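Local structure of putative exported protein (Bordetella pertussis Tohama I, 2PFY) at residues 63-66 / 67-71; 49-52 / 53-57. The protein binds pyroglutamic acid as an extracytoplasmic solute receptor, probably delivering it to a tripartite ATP-independent periplasmic (TRAP) transporter. All coordinates share one frame; numbering follows the deposited sequence.

Contact 1: residues 63-66 / 67-71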
ATOM      1  N   GLY A  63     -13.314  -3.801   3.782  1.00 17.29           N
ATOM      2  CA  GLY A  63     -12.400  -2.694   4.055  1.00 18.75           C
ATOM      3  C   GLY A  63     -11.212  -2.687   3.126  1.00 19.49           C
ATOM      4  O   GLY A  63     -10.840  -3.712   2.563  1.00 18.25           O
ATOM      5  N   GLU A  64     -10.642  -1.495   2.964  1.00 18.91           N
ATOM      6  CA  GLU A  64      -9.440  -1.307   2.206  1.00 19.20           C
ATOM      7  C   GLU A  64      -8.240  -1.130   3.151  1.00 18.93           C
ATOM      8  O   GLU A  64      -8.332  -0.450   4.188  1.00 18.07           O
ATOM      9  CB  GLU A  64      -9.615  -0.111   1.232  1.00 19.17           C
ATOM     10  CG  GLU A  64      -8.383   0.145   0.357  1.00 22.95           C
ATOM     11  CD  GLU A  64      -7.339   0.993   1.075  1.00 28.76           C
ATOM     12  OE1 GLU A  64      -7.752   1.947   1.802  1.00 30.58           O
ATOM     13  OE2 GLU A  64      -6.127   0.691   0.936  1.00 30.41           O
ATOM     14  N   VAL A  65      -7.127  -1.783   2.806  1.00 18.45           N
ATOM     15  CA  VAL A  65      -5.897  -1.695   3.620  1.00 19.46           C
ATOM     16  C   VAL A  65      -4.666  -2.038   2.776  1.00 18.74           C
ATOM     17  O   VAL A  65      -4.747  -2.775   1.773  1.00 18.49           O
ATOM     18  CB  VAL A  65      -5.988  -2.583   4.943  1.00 18.93           C
ATOM     19  CG1 VAL A  65      -6.036  -4.080   4.616  1.00 21.88           C
ATOM     20  CG2 VAL A  65      -4.860  -2.282   5.964  1.00 18.63           C
ATOM     21  N   LEU A  66      -3.535  -1.470   3.189  1.00 19.32           N
ATOM     22  CA  LEU A  66      -2.230  -1.796   2.650  1.00 19.12           C
ATOM     23  C   LEU A  66      -2.015  -3.293   2.852  1.00 19.92           C
ATOM     24  O   LEU A  66      -2.118  -3.790   3.988  1.00 20.14           O
ATOM     25  CB  LEU A  66      -1.162  -1.005   3.435  1.00 18.80           C
ATOM     26  CG  LEU A  66       0.287  -1.128   2.957  1.00 18.18           C
ATOM     27  CD1 LEU A  66       0.466  -0.364   1.623  1.00 19.33           C
ATOM     28  CD2 LEU A  66       1.274  -0.632   4.031  1.00 18.83           C
ATOM     29  N   VAL A  67      -1.710  -4.003   1.767  1.00 21.48           N
ATOM     30  CA  VAL A  67      -1.497  -5.467   1.805  1.00 23.03           C
ATOM     31  C   VAL A  67      -0.418  -5.834   2.833  1.00 24.27           C
ATOM     32  O   VAL A  67      -0.633  -6.700   3.721  1.00 24.98           O
ATOM     33  CB  VAL A  67      -1.119  -6.028   0.375  1.00 23.59           C
ATOM     34  CG1 VAL A  67      -0.688  -7.515   0.455  1.00 23.29           C
ATOM     35  CG2 VAL A  67      -2.276  -5.834  -0.604  1.00 23.02           C
ATOM     36  N   SER A  68       0.720  -5.131   2.754  1.00 23.83           N
ATOM     37  CA  SER A  68       1.849  -5.384   3.642  1.00 24.28           C
ATOM     38  C   SER A  68       1.588  -5.048   5.118  1.00 24.71           C
ATOM     39  O   SER A  68       2.436  -5.320   5.971  1.00 24.73           O
ATOM     40  CB  SER A  68       3.101  -4.662   3.116  1.00 24.31           C
ATOM     41  OG  SER A  68       2.835  -3.269   3.001  1.00 24.47           O
ATOM     42  N   ALA A  69       0.416  -4.486   5.443  1.00 25.08           N
ATOM     43  CA  ALA A  69      -0.001  -4.370   6.850  1.00 25.43           C
ATOM     44  C   ALA A  69      -0.198  -5.758   7.501  1.00 25.85           C
ATOM     45  O   ALA A  69      -0.185  -5.875   8.727  1.00 25.76           O
ATOM     46  CB  ALA A  69      -1.273  -3.526   6.999  1.00 25.09           C
ATOM     47  N   LEU A  70      -0.385  -6.785   6.681  1.00 26.37           N
ATOM     48  CA  LEU A  70      -0.504  -8.169   7.178  1.00 28.60           C
ATOM     49  C   LEU A  70       0.824  -8.940   7.231  1.00 30.36           C
ATOM     50  O   LEU A  70       0.840 -10.118   7.606  1.00 30.88           O
ATOM     51  CB  LEU A  70      -1.561  -8.942   6.377  1.00 28.16           C
ATOM     52  CG  LEU A  70      -3.059  -8.622   6.659  1.00 27.76           C
ATOM     53  CD1 LEU A  70      -3.430  -7.157   6.405  1.00 25.70           C
ATOM     54  CD2 LEU A  70      -3.922  -9.530   5.803  1.00 28.13           C
ATOM     55  N   GLY A  71       1.927  -8.250   6.903  1.00 31.33           N
ATOM     56  CA  GLY A  71       3.252  -8.856   6.736  1.00 33.36           C
ATOM     57  C   GLY A  71       3.855  -9.503   7.977  1.00 35.27           C
ATOM     58  O   GLY A  71       4.447 -10.577   7.893  1.00 34.51           O
TER
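Leu66 and Ala69 meet where strand 62-66 ends and the chain coils into the 3-10 segment 67-70. The carbonyl of Leu66 closes the first step of the turn: Ala69 N donates to Leu66 O over 3.0 Å, reaching it from above the carbonyl plane, with an N-H...O angle of 149°. That backbone bond is the first of three in a row, each to the residue three places earlier, for Leu70 N then binds Val67 O and Gly71 N binds Ser68 O. Ala69 turns its methyl back toward the strand, leaving CB 3.1 Å from Leu66 O and 3.9 Å from Val65 CG2. The isobutyl group of Leu66 takes a different course. With CG swung opposite the backbone N (chi1 -176°), it lies alongside the start of the turn, and its CD2 methyl comes within 3.2 Å of Ser68 OG, a close meeting of carbon and hydroxyl. Chi1 of Ser68, at 57°, tucks that oxygen between its own N and carbonyl carbon, on the leucine side. Val65 reaches the turn with both branches: CG2 rests against Ala69, while CG1 makes a looser contact with Leu70 CD1 at 4.4 Å. Behind Val67 stand Phe210 of strand 208-214 and Leu103 of helix 89-108, and Arg48 touches the side chains of both Leu66 and Ala69. This is a 3-10 turn following strand 62-66, the middle strand of the five-stranded mixed sheet of a periplasmic solute-binding fold, and it places Leu66 in the wall of the pyroglutamic acid pocket, its side chain about 4 Å from the bound ligand.

Contact 2: residues 49-52 / 53-57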
ATOM      1  N   PRO A  49      -3.494  -0.948  11.074  1.00 21.21           N
ATOM      2  CA  PRO A  49      -3.254  -2.201  11.787  1.00 22.16           C
ATOM      3  C   PRO A  49      -4.529  -2.882  12.308  1.00 21.26           C
ATOM      4  O   PRO A  49      -4.446  -4.025  12.738  1.00 21.48           O
ATOM      5  CB  PRO A  49      -2.400  -1.774  13.009  1.00 22.35           C
ATOM      6  CG  PRO A  49      -1.951  -0.417  12.729  1.00 23.97           C
ATOM      7  CD  PRO A  49      -2.938   0.211  11.811  1.00 21.69           C
ATOM      8  N   GLU A  50      -5.661  -2.165  12.318  1.00 21.34           N
ATOM      9  CA  GLU A  50      -6.965  -2.696  12.832  1.00 20.61           C
ATOM     10  C   GLU A  50      -7.900  -3.246  11.762  1.00 20.31           C
ATOM     11  O   GLU A  50      -8.923  -3.892  12.091  1.00 19.01           O
ATOM     12  CB  GLU A  50      -7.752  -1.596  13.585  1.00 20.28           C
ATOM     13  CG  GLU A  50      -6.989  -0.945  14.765  1.00 21.99           C
ATOM     14  CD  GLU A  50      -7.654   0.315  15.292  1.00 22.83           C
ATOM     15  OE1 GLU A  50      -8.401   0.995  14.560  1.00 23.29           O
ATOM     16  OE2 GLU A  50      -7.394   0.652  16.454  1.00 27.35           O
ATOM     17  N   VAL A  51      -7.624  -2.928  10.495  1.00 19.19           N
ATOM     18  CA  VAL A  51      -8.549  -3.274   9.429  1.00 18.63           C
ATOM     19  C   VAL A  51      -8.839  -4.779   9.346  1.00 19.19           C
ATOM     20  O   VAL A  51      -9.992  -5.163   9.306  1.00 18.42           O
ATOM     21  CB  VAL A  51      -8.094  -2.738   8.062  1.00 17.73           C
ATOM     22  CG1 VAL A  51      -9.059  -3.277   6.914  1.00 18.24           C
ATOM     23  CG2 VAL A  51      -8.100  -1.177   8.090  1.00 15.97           C
ATOM     24  N   LYS A  52      -7.804  -5.627   9.286  1.00 20.79           N
ATOM     25  CA  LYS A  52      -8.073  -7.056   9.035  1.00 21.15           C
ATOM     26  C   LYS A  52      -8.954  -7.645  10.111  1.00 21.32           C
ATOM     27  O   LYS A  52      -9.948  -8.332   9.828  1.00 21.39           O
ATOM     28  CB  LYS A  52      -6.782  -7.872   8.916  1.00 22.58           C
ATOM     29  CG  LYS A  52      -7.069  -9.297   8.416  1.00 24.31           C
ATOM     30  CD  LYS A  52      -5.958 -10.254   8.812  1.00 30.62           C
ATOM     31  CE  LYS A  52      -6.038 -10.547  10.266  1.00 34.44           C
ATOM     32  NZ  LYS A  52      -5.420 -11.887  10.511  1.00 38.09           N
ATOM     33  N   ARG A  53      -8.613  -7.347  11.356  1.00 20.86           N
ATOM     34  CA  ARG A  53      -9.358  -7.849  12.501  1.00 20.81           C
ATOM     35  C   ARG A  53     -10.749  -7.259  12.530  1.00 19.84           C
ATOM     36  O   ARG A  53     -11.690  -7.973  12.825  1.00 18.62           O
ATOM     37  CB  ARG A  53      -8.570  -7.548  13.792  1.00 21.09           C
ATOM     38  CG  ARG A  53      -9.149  -8.106  15.064  1.00 27.51           C
ATOM     39  CD  ARG A  53      -8.933  -9.612  15.103  1.00 31.90           C
ATOM     40  NE  ARG A  53      -9.158 -10.127  16.445  1.00 35.03           N
ATOM     41  CZ  ARG A  53      -9.754 -11.282  16.700  1.00 36.30           C
ATOM     42  NH1 ARG A  53     -10.212 -12.013  15.696  1.00 33.59           N
ATOM     43  NH2 ARG A  53      -9.934 -11.676  17.965  1.00 39.28           N
ATOM     44  N   GLY A  54     -10.904  -5.973  12.181  1.00 18.35           N
ATOM     45  CA  GLY A  54     -12.232  -5.368  12.101  1.00 18.34           C
ATOM     46  C   GLY A  54     -13.122  -6.027  11.043  1.00 19.24           C
ATOM     47  O   GLY A  54     -14.346  -6.216  11.251  1.00 19.06           O
ATOM     48  N   VAL A  55     -12.521  -6.396   9.912  1.00 18.37           N
ATOM     49  CA  VAL A  55     -13.283  -7.108   8.879  1.00 18.53           C
ATOM     50  C   VAL A  55     -13.655  -8.516   9.390  1.00 19.15           C
ATOM     51  O   VAL A  55     -14.810  -8.936   9.256  1.00 19.48           O
ATOM     52  CB  VAL A  55     -12.516  -7.184   7.551  1.00 18.39           C
ATOM     53  CG1 VAL A  55     -13.212  -8.155   6.522  1.00 18.98           C
ATOM     54  CG2 VAL A  55     -12.281  -5.729   6.915  1.00 16.68           C
ATOM     55  N   GLN A  56     -12.694  -9.241   9.954  1.00 20.47           N
ATOM     56  CA  GLN A  56     -12.964 -10.599  10.524  1.00 23.03           C
ATOM     57  C   GLN A  56     -14.069 -10.607  11.580  1.00 22.80           C
ATOM     58  O   GLN A  56     -14.940 -11.517  11.597  1.00 21.99           O
ATOM     59  CB  GLN A  56     -11.709 -11.127  11.218  1.00 24.37           C
ATOM     60  CG  GLN A  56     -10.801 -11.904  10.365  1.00 28.12           C
ATOM     61  CD  GLN A  56      -9.691 -12.579  11.173  1.00 34.88           C
ATOM     62  OE1 GLN A  56      -9.313 -12.120  12.252  1.00 37.91           O
ATOM     63  NE2 GLN A  56      -9.158 -13.664  10.640  1.00 35.23           N
ATOM     64  N   GLN A  57     -14.032  -9.593  12.461  1.00 22.39           N
ATOM     65  CA  GLN A  57     -14.989  -9.469  13.565  1.00 23.32           C
ATOM     66  C   GLN A  57     -16.320  -8.789  13.231  1.00 23.25           C
ATOM     67  O   GLN A  57     -17.197  -8.704  14.098  1.00 22.88           O
ATOM     68  CB  GLN A  57     -14.333  -8.770  14.758  1.00 23.34           C
ATOM     69  CG  GLN A  57     -13.139  -9.525  15.354  1.00 23.61           C
ATOM     70  CD  GLN A  57     -12.670  -8.868  16.646  1.00 25.18           C
ATOM     71  OE1 GLN A  57     -12.125  -7.778  16.629  1.00 26.06           O
ATOM     72  NE2 GLN A  57     -12.940  -9.505  17.775  1.00 27.14           N
TER
HETATM   73  O   HOH W   1      -5.974  -6.239  12.194  1.00 24.17           O
HETATM   74  O   HOH W   2      -6.833 -12.006  13.198  1.00 47.16           O
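Gln56 OE1 accepts a hydrogen bond from a water at 2.7 Å, and the same water takes one from Lys52 NZ at 3.0 Å, so the two side chains, one helical turn apart, are bridged rather than joined directly. They run side by side in the same direction. The lysine chain stays extended at first and then bends at chi3 (73°), which turns CE toward the amide and leaves it 4.1 Å from Gln56 OE1. Both polar ends have a further partner in Gln110: Lys52 NZ binds its side-chain oxygen and Gln56 NE2 its backbone carbonyl. Beneath them runs the helix backbone, in which Gln56 N meets Lys52 O almost straight, at 171°, while Gly54 N and Val55 N bind Glu50 O and Val51 O, each four residues back. A second water links Pro49 O, to which it donates, with Arg53 N, from which it accepts. Away from the polar residues, Val51 and Val55 lie side by side, pointing the same way, CG1 of the first 4.0 Å from CG2 of the second; Val51 also touches Leu46, and Val55 touches Val60. Farther along, the guanidinium of Arg53 has the amide carbon CD of Gln57 over the centre of one face, 3.7 Å above its plane. The chemistry is that of an amphipathic helix: valines pack on the body of the domain, while an ammonium and an amide share one water and one glutamine, which probably restrains the lysine and solvates its charge with neutral oxygens.

Contact 2 lies on helix 51-57 and contact 1 at the end of the next strand, 62-66, so the two follow each other in the chain across a short connection; their centres are 10 Å apart. The helix packs on the strand and its turn at several points: Val51 CG1 is 3.7 Å from Val65 CB, Lys52 CD is 3.7 Å from Leu70 CD2, and Val55 CG2 is 3.8 Å from Gly63 N. Leu66 of contact 1 touches pyroglutamic acid, whereas the side chain of Val51 in contact 2 stays about 12 Å from it, so helix 51-57 lies at one remove from the ligand, although Arg48, just before segment 49-57, is itself a pocket residue and touches Leu66.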